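Local coordinates for protein N-deoxyribosyltransferase (Bacillus psychrosaccharolyticus, PDB 6EVS) that catalyses the transfer of 2-deoxyribose from one nucleobase to another, and serves as a biocatalyst for the synthesis of modified nucleosides, at residues K3-S8 with D67-I72; T32-R37 with K57-H62; M97-T102 with E119-V124. One frame throughout, in Å; residues are numbered along the deposited sequence.

Contact 1. Residues K3-S8 with D67-I72; sequences KIYLAS and DITFGI
K3 and D67 meet at the start of two neighbouring parallel strands, and together with F70 they bury the most surface here. The carboxylate of D67 reaches back across the strand gap, and its OD1 accepts the backbone N-H of K3 at 2.8 Å in a nearly straight bond (169° at the hydrogen). The approach is on the anti side of the carboxylate and 31° out of its plane. K3 O is gripped in return by two donors, D67 N at 2.8 Å and I68 N at 3.2 Å, the former coming from above the carbonyl plane.

The aliphatic part of K3 crosses the D67 side chain at a slant, with CB and CG each close to OD1. A bend at chi3 leaves NZ 4.8 Å from OD2, too far for a salt bridge, and any attraction is probably weak; the ammonium instead bonds W65 O and makes a cation-pi contact with the W65 indole.

From I4 to A7 the strands run in regular parallel register with I68 to G71, forming the centre of a doubly wound sheet of strand order 2-1-3-4-5, the flavodoxin-like topology. Y5 N, F70 N, A7 N and I72 N alternate as donors across the gap.

F70 shares one face of the sheet with I4 and L6. Its CB lies 3.6 Å from I4 CG2, the two side chains pointing the same way, while CD2 packs 3.9 Å from L6 CD1. With CG anti to the backbone N (chi1 -171°), the far end of the F70 ring leads away from strand 3-7, while CB and the near side of the ring, at CD2, stay close to it. On the opposite face, beside helices 49-65 and 80-91, T69 CG2 packs 4.0 Å from A7 CB, T69 OG1 bonds S89, and Y5 sends its hydroxyl to E85.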
ATOM      1  N   LYS A   3       9.324  18.314  -0.082  1.00 28.01           N
ATOM      2  CA  LYS A   3      10.362  17.448  -0.621  1.00 29.41           C
ATOM      3  C   LYS A   3       9.914  16.943  -1.988  1.00 30.87           C
ATOM      4  O   LYS A   3       8.779  16.469  -2.146  1.00 23.96           O
ATOM      5  CB  LYS A   3      10.641  16.269   0.319  1.00 30.23           C
ATOM      6  CG  LYS A   3      10.889  16.669   1.772  1.00 31.70           C
ATOM      7  CD  LYS A   3      11.139  15.438   2.655  1.00 37.59           C
ATOM      8  CE  LYS A   3       9.887  14.969   3.383  1.00 39.13           C
ATOM      9  NZ  LYS A   3      10.097  13.653   4.091  1.00 43.13           N
ATOM     10  N   ILE A   4      10.793  17.056  -2.983  1.00 29.98           N
ATOM     11  CA  ILE A   4      10.423  16.772  -4.364  1.00 22.41           C
ATOM     12  C   ILE A   4      11.424  15.801  -4.966  1.00 30.16           C
ATOM     13  O   ILE A   4      12.637  16.028  -4.886  1.00 30.53           O
ATOM     14  CB  ILE A   4      10.355  18.056  -5.208  1.00 28.40           C
ATOM     15  CG1 ILE A   4       9.266  19.007  -4.670  1.00 24.94           C
ATOM     16  CG2 ILE A   4      10.131  17.692  -6.681  1.00 24.94           C
ATOM     17  CD1 ILE A   4       9.143  20.316  -5.507  1.00 30.78           C
ATOM     18  N   TYR A   5      10.918  14.720  -5.563  1.00 22.35           N
ATOM     19  CA  TYR A   5      11.756  13.831  -6.358  1.00 24.68           C
ATOM     20  C   TYR A   5      11.710  14.273  -7.812  1.00 26.40           C
ATOM     21  O   TYR A   5      10.631  14.275  -8.413  1.00 24.78           O
ATOM     22  CB  TYR A   5      11.270  12.390  -6.240  1.00 27.07           C
ATOM     23  CG  TYR A   5      12.178  11.377  -6.915  1.00 27.02           C
ATOM     24  CD1 TYR A   5      13.203  10.740  -6.197  1.00 29.44           C
ATOM     25  CD2 TYR A   5      12.023  11.052  -8.265  1.00 25.59           C
ATOM     26  CE1 TYR A   5      14.058   9.805  -6.826  1.00 34.35           C
ATOM     27  CE2 TYR A   5      12.854  10.127  -8.884  1.00 29.30           C
ATOM     28  CZ  TYR A   5      13.873   9.515  -8.170  1.00 25.40           C
ATOM     29  OH  TYR A   5      14.661   8.580  -8.807  1.00 24.47           O
ATOM     30  N   LEU A   6      12.874  14.576  -8.399  1.00 24.16           N
ATOM     31  CA  LEU A   6      12.907  15.085  -9.783  1.00 23.52           C
ATOM     32  C   LEU A   6      13.110  13.896 -10.714  1.00 23.35           C
ATOM     33  O   LEU A   6      14.225  13.375 -10.840  1.00 26.09           O
ATOM     34  CB  LEU A   6      14.001  16.131  -9.930  1.00 28.47           C
ATOM     35  CG  LEU A   6      14.223  16.733 -11.311  1.00 30.10           C
ATOM     36  CD1 LEU A   6      12.903  17.307 -11.836  1.00 26.78           C
ATOM     37  CD2 LEU A   6      15.294  17.798 -11.201  1.00 32.54           C
ATOM     38  N   ALA A   7      12.027  13.430 -11.341  1.00 22.49           N
ATOM     39  CA  ALA A   7      12.085  12.297 -12.268  1.00 23.94           C
ATOM     40  C   ALA A   7      12.320  12.802 -13.696  1.00 27.70           C
ATOM     41  O   ALA A   7      11.424  13.385 -14.317  1.00 26.76           O
ATOM     42  CB  ALA A   7      10.805  11.465 -12.214  1.00 22.43           C
ATOM     43  N   SER A   8      13.495  12.499 -14.253  1.00 23.35           N
ATOM     44  CA  SER A   8      13.813  12.925 -15.614  1.00 24.51           C
ATOM     45  C   SER A   8      15.037  12.169 -16.110  1.00 25.67           C
ATOM     46  O   SER A   8      15.910  11.829 -15.304  1.00 28.80           O
ATOM     47  CB  SER A   8      14.092  14.430 -15.681  1.00 26.25           C
ATOM     48  OG  SER A   8      14.652  14.782 -16.972  1.00 31.14           O
ATOM     49  N   ASP A  67       7.520  14.288  -0.866  1.00 25.74           N
ATOM     50  CA  ASP A  67       6.100  14.655  -0.842  1.00 28.38           C
ATOM     51  C   ASP A  67       5.471  14.583  -2.224  1.00 28.07           C
ATOM     52  O   ASP A  67       4.293  14.222  -2.365  1.00 25.27           O
ATOM     53  CB  ASP A  67       5.930  16.075  -0.301  1.00 26.47           C
ATOM     54  CG  ASP A  67       6.435  16.212   1.131  1.00 31.89           C
ATOM     55  OD1 ASP A  67       7.210  17.174   1.405  1.00 33.13           O
ATOM     56  OD2 ASP A  67       6.095  15.306   1.949  1.00 35.50           O
ATOM     57  N   ILE A  68       6.250  14.941  -3.249  1.00 25.93           N
ATOM     58  CA  ILE A  68       5.771  15.160  -4.609  1.00 24.67           C
ATOM     59  C   ILE A  68       6.840  14.626  -5.556  1.00 27.10           C
ATOM     60  O   ILE A  68       8.038  14.828  -5.322  1.00 26.17           O
ATOM     61  CB  ILE A  68       5.558  16.658  -4.911  1.00 29.51           C
ATOM     62  CG1 ILE A  68       4.468  17.268  -4.026  1.00 27.80           C
ATOM     63  CG2 ILE A  68       5.314  16.904  -6.423  1.00 28.77           C
ATOM     64  CD1 ILE A  68       4.580  18.779  -3.950  1.00 32.50           C
ATOM     65  N   THR A  69       6.416  13.973  -6.626  1.00 24.27           N
ATOM     66  CA  THR A  69       7.308  13.611  -7.714  1.00 25.08           C
ATOM     67  C   THR A  69       7.079  14.554  -8.889  1.00 29.48           C
ATOM     68  O   THR A  69       5.969  14.628  -9.435  1.00 23.43           O
ATOM     69  CB  THR A  69       7.119  12.175  -8.173  1.00 21.55           C
ATOM     70  OG1 THR A  69       7.526  11.290  -7.120  1.00 20.99           O
ATOM     71  CG2 THR A  69       7.933  11.895  -9.526  1.00 26.34           C
ATOM     72  N   PHE A  70       8.135  15.265  -9.293  1.00 24.55           N
ATOM     73  CA  PHE A  70       8.078  16.231 -10.393  1.00 25.87           C
ATOM     74  C   PHE A  70       8.808  15.622 -11.580  1.00 33.02           C
ATOM     75  O   PHE A  70      10.015  15.382 -11.505  1.00 28.98           O
ATOM     76  CB  PHE A  70       8.715  17.556  -9.968  1.00 27.26           C
ATOM     77  CG  PHE A  70       8.514  18.683 -10.957  1.00 30.49           C
ATOM     78  CD1 PHE A  70       7.599  19.697 -10.701  1.00 36.70           C
ATOM     79  CD2 PHE A  70       9.256  18.735 -12.135  1.00 33.44           C
ATOM     80  CE1 PHE A  70       7.409  20.727 -11.615  1.00 42.19           C
ATOM     81  CE2 PHE A  70       9.066  19.767 -13.045  1.00 37.55           C
ATOM     82  CZ  PHE A  70       8.146  20.763 -12.778  1.00 41.01           C
ATOM     83  N   GLY A  71       8.084  15.362 -12.664  1.00 29.94           N
ATOM     84  CA  GLY A  71       8.628  14.654 -13.811  1.00 28.97           C
ATOM     85  C   GLY A  71       8.838  15.597 -14.980  1.00 29.64           C
ATOM     86  O   GLY A  71       8.151  16.616 -15.102  1.00 31.49           O
ATOM     87  N   ILE A  72       9.804  15.262 -15.839  1.00 30.44           N
ATOM     88  CA  ILE A  72      10.018  15.980 -17.093  1.00 32.79           C
ATOM     89  C   ILE A  72       9.883  14.975 -18.232  1.00 35.65           C
ATOM     90  O   ILE A  72      10.635  13.994 -18.294  1.00 34.86           O
ATOM     91  CB  ILE A  72      11.386  16.679 -17.133  1.00 37.30           C
ATOM     92  CG1 ILE A  72      11.515  17.657 -15.961  1.00 41.81           C
ATOM     93  CG2 ILE A  72      11.604  17.375 -18.508  1.00 37.27           C
ATOM     94  CD1 ILE A  72      12.910  18.238 -15.798  1.00 44.31           C
TER

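Contact 2. Residues T32-R37 with K57-H62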
ATOM      1  N   THR A  32      13.051  21.165  -1.184  1.00 31.30           N
ATOM      2  CA  THR A  32      14.172  20.241  -1.047  1.00 30.61           C
ATOM      3  C   THR A  32      14.046  19.222  -2.170  1.00 27.95           C
ATOM      4  O   THR A  32      13.100  18.435  -2.198  1.00 30.05           O
ATOM      5  CB  THR A  32      14.179  19.565   0.328  1.00 32.84           C
ATOM      6  OG1 THR A  32      14.284  20.563   1.346  1.00 31.86           O
ATOM      7  CG2 THR A  32      15.369  18.623   0.438  1.00 31.59           C
ATOM      8  N   VAL A  33      14.983  19.252  -3.111  1.00 31.69           N
ATOM      9  CA  VAL A  33      14.872  18.476  -4.336  1.00 33.44           C
ATOM     10  C   VAL A  33      15.924  17.381  -4.330  1.00 27.92           C
ATOM     11  O   VAL A  33      17.124  17.668  -4.212  1.00 29.73           O
ATOM     12  CB  VAL A  33      15.038  19.367  -5.576  1.00 32.44           C
ATOM     13  CG1 VAL A  33      14.890  18.526  -6.836  1.00 26.17           C
ATOM     14  CG2 VAL A  33      14.033  20.506  -5.519  1.00 30.93           C
ATOM     15  N   PHE A  34      15.488  16.131  -4.499  1.00 26.13           N
ATOM     16  CA  PHE A  34      16.416  15.036  -4.785  1.00 32.42           C
ATOM     17  C   PHE A  34      16.543  14.900  -6.297  1.00 32.56           C
ATOM     18  O   PHE A  34      15.553  14.610  -6.981  1.00 29.52           O
ATOM     19  CB  PHE A  34      15.950  13.710  -4.181  1.00 33.17           C
ATOM     20  CG  PHE A  34      16.866  12.545  -4.495  1.00 30.99           C
ATOM     21  CD1 PHE A  34      17.971  12.285  -3.698  1.00 29.94           C
ATOM     22  CD2 PHE A  34      16.616  11.715  -5.585  1.00 27.47           C
ATOM     23  CE1 PHE A  34      18.814  11.190  -3.952  1.00 32.24           C
ATOM     24  CE2 PHE A  34      17.464  10.637  -5.877  1.00 27.08           C
ATOM     25  CZ  PHE A  34      18.572  10.369  -5.046  1.00 33.59           C
ATOM     26  N   SER A  35      17.756  15.094  -6.814  1.00 26.50           N
ATOM     27  CA  SER A  35      17.987  15.052  -8.256  1.00 29.40           C
ATOM     28  C   SER A  35      18.872  13.861  -8.576  1.00 26.38           C
ATOM     29  O   SER A  35      20.046  13.855  -8.188  1.00 32.05           O
ATOM     30  CB  SER A  35      18.631  16.344  -8.758  1.00 30.82           C
ATOM     31  OG  SER A  35      18.739  16.318 -10.187  1.00 32.44           O
ATOM     32  N   PRO A  36      18.348  12.828  -9.235  1.00 32.97           N
ATOM     33  CA  PRO A  36      19.110  11.583  -9.389  1.00 31.82           C
ATOM     34  C   PRO A  36      20.484  11.762  -9.999  1.00 34.31           C
ATOM     35  O   PRO A  36      21.377  10.975  -9.678  1.00 35.19           O
ATOM     36  CB  PRO A  36      18.205  10.735 -10.285  1.00 36.92           C
ATOM     37  CG  PRO A  36      16.785  11.183  -9.865  1.00 32.06           C
ATOM     38  CD  PRO A  36      16.943  12.678  -9.665  1.00 29.78           C
ATOM     39  N   ARG A  37      20.688  12.771 -10.846  1.00 36.44           N
ATOM     40  CA  ARG A  37      21.988  12.961 -11.485  1.00 43.51           C
ATOM     41  C   ARG A  37      23.070  13.375 -10.489  1.00 46.95           C
ATOM     42  O   ARG A  37      24.265  13.154 -10.755  1.00 42.97           O
ATOM     43  CB  ARG A  37      21.873  14.002 -12.601  1.00 47.00           C
ATOM     44  CG  ARG A  37      21.882  15.436 -12.115  1.00 44.89           C
ATOM     45  CD  ARG A  37      21.871  16.415 -13.260  1.00 51.18           C
ATOM     46  NE  ARG A  37      21.886  17.791 -12.781  1.00 45.22           N
ATOM     47  CZ  ARG A  37      22.568  18.771 -13.351  1.00 53.47           C
ATOM     48  NH1 ARG A  37      23.307  18.514 -14.417  1.00 62.00           N
ATOM     49  NH2 ARG A  37      22.516  19.999 -12.853  1.00 55.61           N
ATOM     50  N   LYS A  57      18.030   1.355  -5.147  1.00 32.22           N
ATOM     51  CA  LYS A  57      17.493   1.446  -3.792  1.00 36.85           C
ATOM     52  C   LYS A  57      17.463   2.886  -3.316  1.00 27.34           C
ATOM     53  O   LYS A  57      16.479   3.323  -2.721  1.00 27.69           O
ATOM     54  CB  LYS A  57      18.319   0.585  -2.835  1.00 35.24           C
ATOM     55  CG  LYS A  57      18.099  -0.895  -3.017  1.00 43.03           C
ATOM     56  CD  LYS A  57      18.960  -1.712  -2.032  1.00 46.66           C
ATOM     57  CE  LYS A  57      18.621  -3.193  -2.111  1.00 51.27           C
ATOM     58  NZ  LYS A  57      18.827  -3.917  -0.818  1.00 58.06           N
ATOM     59  N   ASN A  58      18.515   3.658  -3.612  1.00 28.45           N
ATOM     60  CA  ASN A  58      18.532   5.038  -3.145  1.00 28.69           C
ATOM     61  C   ASN A  58      17.474   5.862  -3.858  1.00 29.58           C
ATOM     62  O   ASN A  58      16.820   6.717  -3.243  1.00 26.66           O
ATOM     63  CB  ASN A  58      19.917   5.655  -3.357  1.00 30.66           C
ATOM     64  CG  ASN A  58      20.092   6.956  -2.600  1.00 38.37           C
ATOM     65  OD1 ASN A  58      19.580   7.109  -1.483  1.00 34.30           O
ATOM     66  ND2 ASN A  58      20.807   7.902  -3.196  1.00 33.39           N
ATOM     67  N   ASP A  59      17.294   5.617  -5.157  1.00 26.50           N
ATOM     68  CA  ASP A  59      16.299   6.358  -5.935  1.00 29.88           C
ATOM     69  C   ASP A  59      14.898   6.077  -5.415  1.00 34.82           C
ATOM     70  O   ASP A  59      14.131   7.003  -5.115  1.00 29.53           O
ATOM     71  CB  ASP A  59      16.402   5.980  -7.417  1.00 27.86           C
ATOM     72  CG  ASP A  59      17.582   6.651  -8.127  1.00 38.75           C
ATOM     73  OD1 ASP A  59      18.332   7.412  -7.471  1.00 39.17           O
ATOM     74  OD2 ASP A  59      17.748   6.411  -9.336  1.00 37.29           O
ATOM     75  N   LEU A  60      14.542   4.789  -5.318  1.00 30.27           N
ATOM     76  CA  LEU A  60      13.227   4.403  -4.817  1.00 27.47           C
ATOM     77  C   LEU A  60      12.989   4.930  -3.401  1.00 31.01           C
ATOM     78  O   LEU A  60      11.918   5.474  -3.104  1.00 30.28           O
ATOM     79  CB  LEU A  60      13.083   2.880  -4.861  1.00 33.67           C
ATOM     80  CG  LEU A  60      11.699   2.287  -4.609  1.00 38.97           C
ATOM     81  CD1 LEU A  60      10.658   2.920  -5.543  1.00 32.14           C
ATOM     82  CD2 LEU A  60      11.734   0.773  -4.774  1.00 37.81           C
ATOM     83  N   GLU A  61      13.978   4.796  -2.513  1.00 24.27           N
ATOM     84  CA  GLU A  61      13.820   5.347  -1.172  1.00 26.44           C
ATOM     85  C   GLU A  61      13.547   6.852  -1.220  1.00 28.64           C
ATOM     86  O   GLU A  61      12.764   7.371  -0.411  1.00 30.10           O
ATOM     87  CB  GLU A  61      15.051   5.042  -0.308  1.00 27.79           C
ATOM     88  CG  GLU A  61      14.745   5.036   1.175  1.00 49.77           C
ATOM     89  CD  GLU A  61      13.804   3.906   1.573  1.00 58.12           C
ATOM     90  OE1 GLU A  61      13.141   4.030   2.616  1.00 65.24           O
ATOM     91  OE2 GLU A  61      13.717   2.895   0.841  1.00 62.32           O
ATOM     92  N   HIS A  62      14.146   7.573  -2.183  1.00 24.37           N
ATOM     93  CA  HIS A  62      13.894   9.005  -2.230  1.00 24.47           C
ATOM     94  C   HIS A  62      12.565   9.350  -2.899  1.00 27.72           C
ATOM     95  O   HIS A  62      12.024  10.432  -2.646  1.00 26.32           O
ATOM     96  CB  HIS A  62      15.059   9.732  -2.895  1.00 25.67           C
ATOM     97  CG  HIS A  62      16.182   9.994  -1.947  1.00 28.21           C
ATOM     98  ND1 HIS A  62      17.171   9.066  -1.696  1.00 28.49           N
ATOM     99  CD2 HIS A  62      16.438  11.046  -1.133  1.00 29.29           C
ATOM    100  CE1 HIS A  62      18.023   9.564  -0.816  1.00 32.43           C
ATOM    101  NE2 HIS A  62      17.596  10.758  -0.447  1.00 30.60           N
TER
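F34 and H62 lay their rings over each other where strand 32-34, at one border of the chain's parallel sheet, is covered by helix 49-65, the packing of a helix layer on the sheet of a three-layer alpha/beta/alpha fold. The stack is offset: the centroids are 3.9 Å apart and the planes 14° from parallel. F34 CE1 sits over the centre of the imidazole, whereas H62 CG lies toward the rim of the phenyl. The closest pair is F34 CD1 with H62 CD2, at 3.2 Å. H62 CB follows its ring onto the same phenyl face and makes a CH-pi contact 3.7 Å from the centroid.

Two polar groups of the helix border the phenyl edge. D59 OD1 lies in the ring plane, 3.7 Å from F34 CE2, its carboxylate turned steeply against the ring; a carboxylate oxygen there faces the slightly positive ring hydrogens, which should be mildly favourable. N58 ND2 comes to 3.8 Å from F34 CZ with the amide almost perpendicular to the ring. P36 CB is a more distant neighbour of D59 OD1, 4.4 Å away.

F34 reaches the helix because a chi1 of 178° sets its CG opposite the residue's own nitrogen, which carries the ring straight out from the strand. The Y5 ring, on the neighbouring strand, also meets it, with planes at about 20°.

H62 is positioned from both of its nitrogens. NE2 is hydrogen-bonded to T131 O of a second subunit, which carries this intrachain stack into the hexamer interface; with carbonyls at both nitrogens, a protonated imidazole would probably be favoured. On its other side, ND1 donates to N58 O, one turn back, at 2.8 Å and within the imidazole plane; this oxygen also accepts H62 N, the two donors arriving from opposite faces of its carbonyl plane.

Contact 3. Residues M97-T102 with E119-V124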
ATOM      1  N   MET A  97       3.545  15.895 -10.477  1.00 26.97           N
ATOM      2  CA  MET A  97       3.586  17.064 -11.334  1.00 26.44           C
ATOM      3  C   MET A  97       4.441  16.765 -12.560  1.00 37.49           C
ATOM      4  O   MET A  97       5.464  16.082 -12.466  1.00 35.64           O
ATOM      5  CB  MET A  97       4.133  18.295 -10.607  1.00 27.05           C
ATOM      6  CG  MET A  97       3.175  18.858  -9.518  1.00 31.14           C
ATOM      7  SD  MET A  97       4.142  19.824  -8.364  1.00 43.84           S
ATOM      8  CE  MET A  97       3.955  21.513  -8.818  1.00 57.57           C
ATOM      9  N   LEU A  98       4.023  17.278 -13.710  1.00 35.85           N
ATOM     10  CA  LEU A  98       4.694  16.954 -14.959  1.00 36.55           C
ATOM     11  C   LEU A  98       4.951  18.231 -15.739  1.00 35.78           C
ATOM     12  O   LEU A  98       4.084  19.108 -15.826  1.00 37.21           O
ATOM     13  CB  LEU A  98       3.863  15.961 -15.788  1.00 36.96           C
ATOM     14  CG  LEU A  98       4.566  15.244 -16.945  1.00 52.80           C
ATOM     15  CD1 LEU A  98       5.532  14.198 -16.416  1.00 53.72           C
ATOM     16  CD2 LEU A  98       3.554  14.611 -17.895  1.00 48.14           C
ATOM     17  N   PHE A  99       6.157  18.332 -16.290  1.00 37.33           N
ATOM     18  CA  PHE A  99       6.561  19.436 -17.138  1.00 37.03           C
ATOM     19  C   PHE A  99       6.936  18.868 -18.501  1.00 36.27           C
ATOM     20  O   PHE A  99       7.737  17.934 -18.589  1.00 38.35           O
ATOM     21  CB  PHE A  99       7.740  20.211 -16.527  1.00 35.16           C
ATOM     22  CG  PHE A  99       8.183  21.391 -17.363  1.00 43.35           C
ATOM     23  CD1 PHE A  99       9.167  21.246 -18.315  1.00 42.83           C
ATOM     24  CD2 PHE A  99       7.601  22.640 -17.193  1.00 51.59           C
ATOM     25  CE1 PHE A  99       9.562  22.325 -19.100  1.00 45.98           C
ATOM     26  CE2 PHE A  99       7.996  23.725 -17.973  1.00 47.89           C
ATOM     27  CZ  PHE A  99       8.976  23.566 -18.918  1.00 45.80           C
ATOM     28  N   SER A 100       6.355  19.411 -19.563  1.00 38.17           N
ATOM     29  CA  SER A 100       6.710  18.921 -20.899  1.00 39.96           C
ATOM     30  C   SER A 100       7.356  20.044 -21.697  1.00 42.52           C
ATOM     31  O   SER A 100       6.679  21.042 -22.014  1.00 46.46           O
ATOM     32  CB  SER A 100       5.485  18.360 -21.635  1.00 51.12           C
ATOM     33  OG  SER A 100       5.792  17.972 -22.970  1.00 54.04           O
ATOM     34  N   PRO A 101       8.645  19.944 -22.030  1.00 49.89           N
ATOM     35  CA  PRO A 101       9.293  21.021 -22.807  1.00 52.92           C
ATOM     36  C   PRO A 101       8.744  21.167 -24.220  1.00 61.35           C
ATOM     37  O   PRO A 101       8.962  22.214 -24.846  1.00 61.93           O
ATOM     38  CB  PRO A 101      10.777  20.601 -22.830  1.00 52.91           C
ATOM     39  CG  PRO A 101      10.929  19.595 -21.714  1.00 58.98           C
ATOM     40  CD  PRO A 101       9.600  18.899 -21.616  1.00 52.48           C
ATOM     41  N   THR A 102       8.038  20.160 -24.738  1.00 64.97           N
ATOM     42  CA  THR A 102       7.577  20.155 -26.124  1.00 66.23           C
ATOM     43  C   THR A 102       6.092  20.437 -26.283  1.00 61.49           C
ATOM     44  O   THR A 102       5.682  20.915 -27.338  1.00 68.67           O
ATOM     45  CB  THR A 102       7.880  18.798 -26.774  1.00 71.72           C
ATOM     46  OG1 THR A 102       6.892  17.840 -26.365  1.00 68.43           O
ATOM     47  CG2 THR A 102       9.249  18.301 -26.340  1.00 77.58           C
ATOM     48  N   GLU A 119       3.594  23.637 -18.833  1.00 42.04           N
ATOM     49  CA  GLU A 119       4.397  23.818 -20.036  1.00 44.12           C
ATOM     50  C   GLU A 119       5.250  25.077 -19.995  1.00 48.14           C
ATOM     51  O   GLU A 119       5.938  25.370 -20.978  1.00 49.75           O
ATOM     52  CB  GLU A 119       3.504  23.818 -21.289  1.00 49.56           C
ATOM     53  CG  GLU A 119       2.923  22.440 -21.631  1.00 52.71           C
ATOM     54  CD  GLU A 119       2.181  22.446 -22.952  1.00 58.47           C
ATOM     55  OE1 GLU A 119       2.290  23.454 -23.655  1.00 61.42           O
ATOM     56  OE2 GLU A 119       1.494  21.456 -23.288  1.00 63.14           O
ATOM     57  N   ASP A 120       5.251  25.812 -18.884  1.00 46.47           N
ATOM     58  CA  ASP A 120       6.100  26.987 -18.750  1.00 51.42           C
ATOM     59  C   ASP A 120       6.589  27.058 -17.315  1.00 50.83           C
ATOM     60  O   ASP A 120       5.860  26.706 -16.382  1.00 45.71           O
ATOM     61  CB  ASP A 120       5.354  28.271 -19.123  1.00 52.09           C
ATOM     62  CG  ASP A 120       6.217  29.519 -18.972  1.00 71.88           C
ATOM     63  OD1 ASP A 120       5.646  30.633 -19.009  1.00 81.37           O
ATOM     64  OD2 ASP A 120       7.458  29.399 -18.828  1.00 76.21           O
ATOM     65  N   TRP A 121       7.826  27.526 -17.134  1.00 48.44           N
ATOM     66  CA  TRP A 121       8.367  27.536 -15.774  1.00 45.54           C
ATOM     67  C   TRP A 121       7.714  28.621 -14.921  1.00 46.97           C
ATOM     68  O   TRP A 121       7.581  28.449 -13.706  1.00 44.05           O
ATOM     69  CB  TRP A 121       9.893  27.686 -15.806  1.00 47.69           C
ATOM     70  CG  TRP A 121      10.577  26.422 -16.252  1.00 47.34           C
ATOM     71  CD1 TRP A 121      11.284  26.232 -17.408  1.00 54.67           C
ATOM     72  CD2 TRP A 121      10.579  25.166 -15.573  1.00 45.95           C
ATOM     73  NE1 TRP A 121      11.743  24.936 -17.472  1.00 43.76           N
ATOM     74  CE2 TRP A 121      11.315  24.261 -16.362  1.00 41.26           C
ATOM     75  CE3 TRP A 121      10.037  24.717 -14.363  1.00 39.00           C
ATOM     76  CZ2 TRP A 121      11.523  22.933 -15.979  1.00 46.08           C
ATOM     77  CZ3 TRP A 121      10.249  23.393 -13.985  1.00 46.80           C
ATOM     78  CH2 TRP A 121      10.985  22.521 -14.790  1.00 42.36           C
ATOM     79  N   ASN A 122       7.263  29.728 -15.529  1.00 47.94           N
ATOM     80  CA  ASN A 122       6.594  30.741 -14.717  1.00 47.48           C
ATOM     81  C   ASN A 122       5.297  30.206 -14.116  1.00 46.78           C
ATOM     82  O   ASN A 122       4.904  30.618 -13.016  1.00 52.08           O
ATOM     83  CB  ASN A 122       6.354  32.002 -15.546  1.00 65.02           C
ATOM     84  CG  ASN A 122       7.644  32.729 -15.864  1.00 69.18           C
ATOM     85  OD1 ASN A 122       8.161  32.644 -16.978  1.00 71.80           O
ATOM     86  ND2 ASN A 122       8.190  33.424 -14.870  1.00 71.16           N
ATOM     87  N   ASP A 123       4.637  29.265 -14.797  1.00 46.88           N
ATOM     88  CA  ASP A 123       3.459  28.629 -14.215  1.00 48.13           C
ATOM     89  C   ASP A 123       3.836  27.794 -13.000  1.00 45.87           C
ATOM     90  O   ASP A 123       3.092  27.760 -12.014  1.00 41.42           O
ATOM     91  CB  ASP A 123       2.755  27.761 -15.255  1.00 56.46           C
ATOM     92  CG  ASP A 123       2.107  28.577 -16.348  1.00 62.55           C
ATOM     93  OD1 ASP A 123       1.880  29.785 -16.131  1.00 66.74           O
ATOM     94  OD2 ASP A 123       1.834  28.012 -17.425  1.00 68.82           O
ATOM     95  N   VAL A 124       4.976  27.099 -13.066  1.00 44.20           N
ATOM     96  CA  VAL A 124       5.483  26.382 -11.900  1.00 40.90           C
ATOM     97  C   VAL A 124       5.842  27.363 -10.794  1.00 38.55           C
ATOM     98  O   VAL A 124       5.644  27.085  -9.607  1.00 37.43           O
ATOM     99  CB  VAL A 124       6.700  25.508 -12.273  1.00 44.66           C
ATOM    100  CG1 VAL A 124       7.232  24.795 -11.036  1.00 40.39           C
ATOM    101  CG2 VAL A 124       6.368  24.508 -13.371  1.00 39.37           C
TER
HETATM  102  O   HOH W   1       7.196  23.635 -22.866  1.00 44.41           O
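S100 and E119 bring the two backbones nearest, their CA atoms 5.5 Å apart, just beyond the ends of the neighbouring parallel strands 96-99 and 116-118. No direct hydrogen bond spans the gap at this point. A water fills that role, donating to S100 O at 2.8 Å and to E119 O at 2.9 Å, so that both carbonyls find a partner after the strands have ended. E119 CG packs loosely against S100 O, while the carboxylate turns elsewhere, OE2 bonding the hydroxyl of Y117.

F99 buries the largest surface of the contact. Its ring lies flat against the six-membered ring of the W121 indole in a face-to-face stack, centroids 3.9 Å apart and planes at 14°, although the two side chains arrive at about a right angle to each other. W121 CZ2 sits over the centre of the phenyl; the far end of the phenyl slides toward the pyrrole side, bringing F99 CZ to 3.4 Å from W121 NE1.

The site is a strand-to-helix turn at the carboxyl edge of the flavodoxin-like sheet, where the last strand of the chain's sheet leads into helix 121-126. D120 is the N-cap of that helix, its OD2 accepting N122 N in a weak bond of 3.3 Å. The same turn passes beside F99: CE2 lies 3.6 Å from D120 N, so the phenyl packs against peptide backbone as well as against the indole.

W121 has CG beside its own N (chi1 -74°), which brings the indole over the phenyl. K21, A22 and V25 of helix 13-28 also touch the indole, and V124 CG2 is a more distant neighbour, 4.4 Å from F99 CD2.

Contact 1 lies between the other two, because each of its strands pairs outward with one of them. Toward contact 2, I4 N lies 2.8 Å from T32 O and I4 O 2.9 Å from F34 N; toward contact 3, G71 N lies 2.7 Å from M97 O. Side chains follow the same route, F70 CZ packing 3.6 Å from W121 CZ3. Contacts 2 and 3 lie on opposite sides of the chain's centre, their own centres about 21 Å apart, and do not touch. The carboxyl ends of the parallel strands, where active sites of this fold commonly lie, are reached by both contact 1 and contact 3.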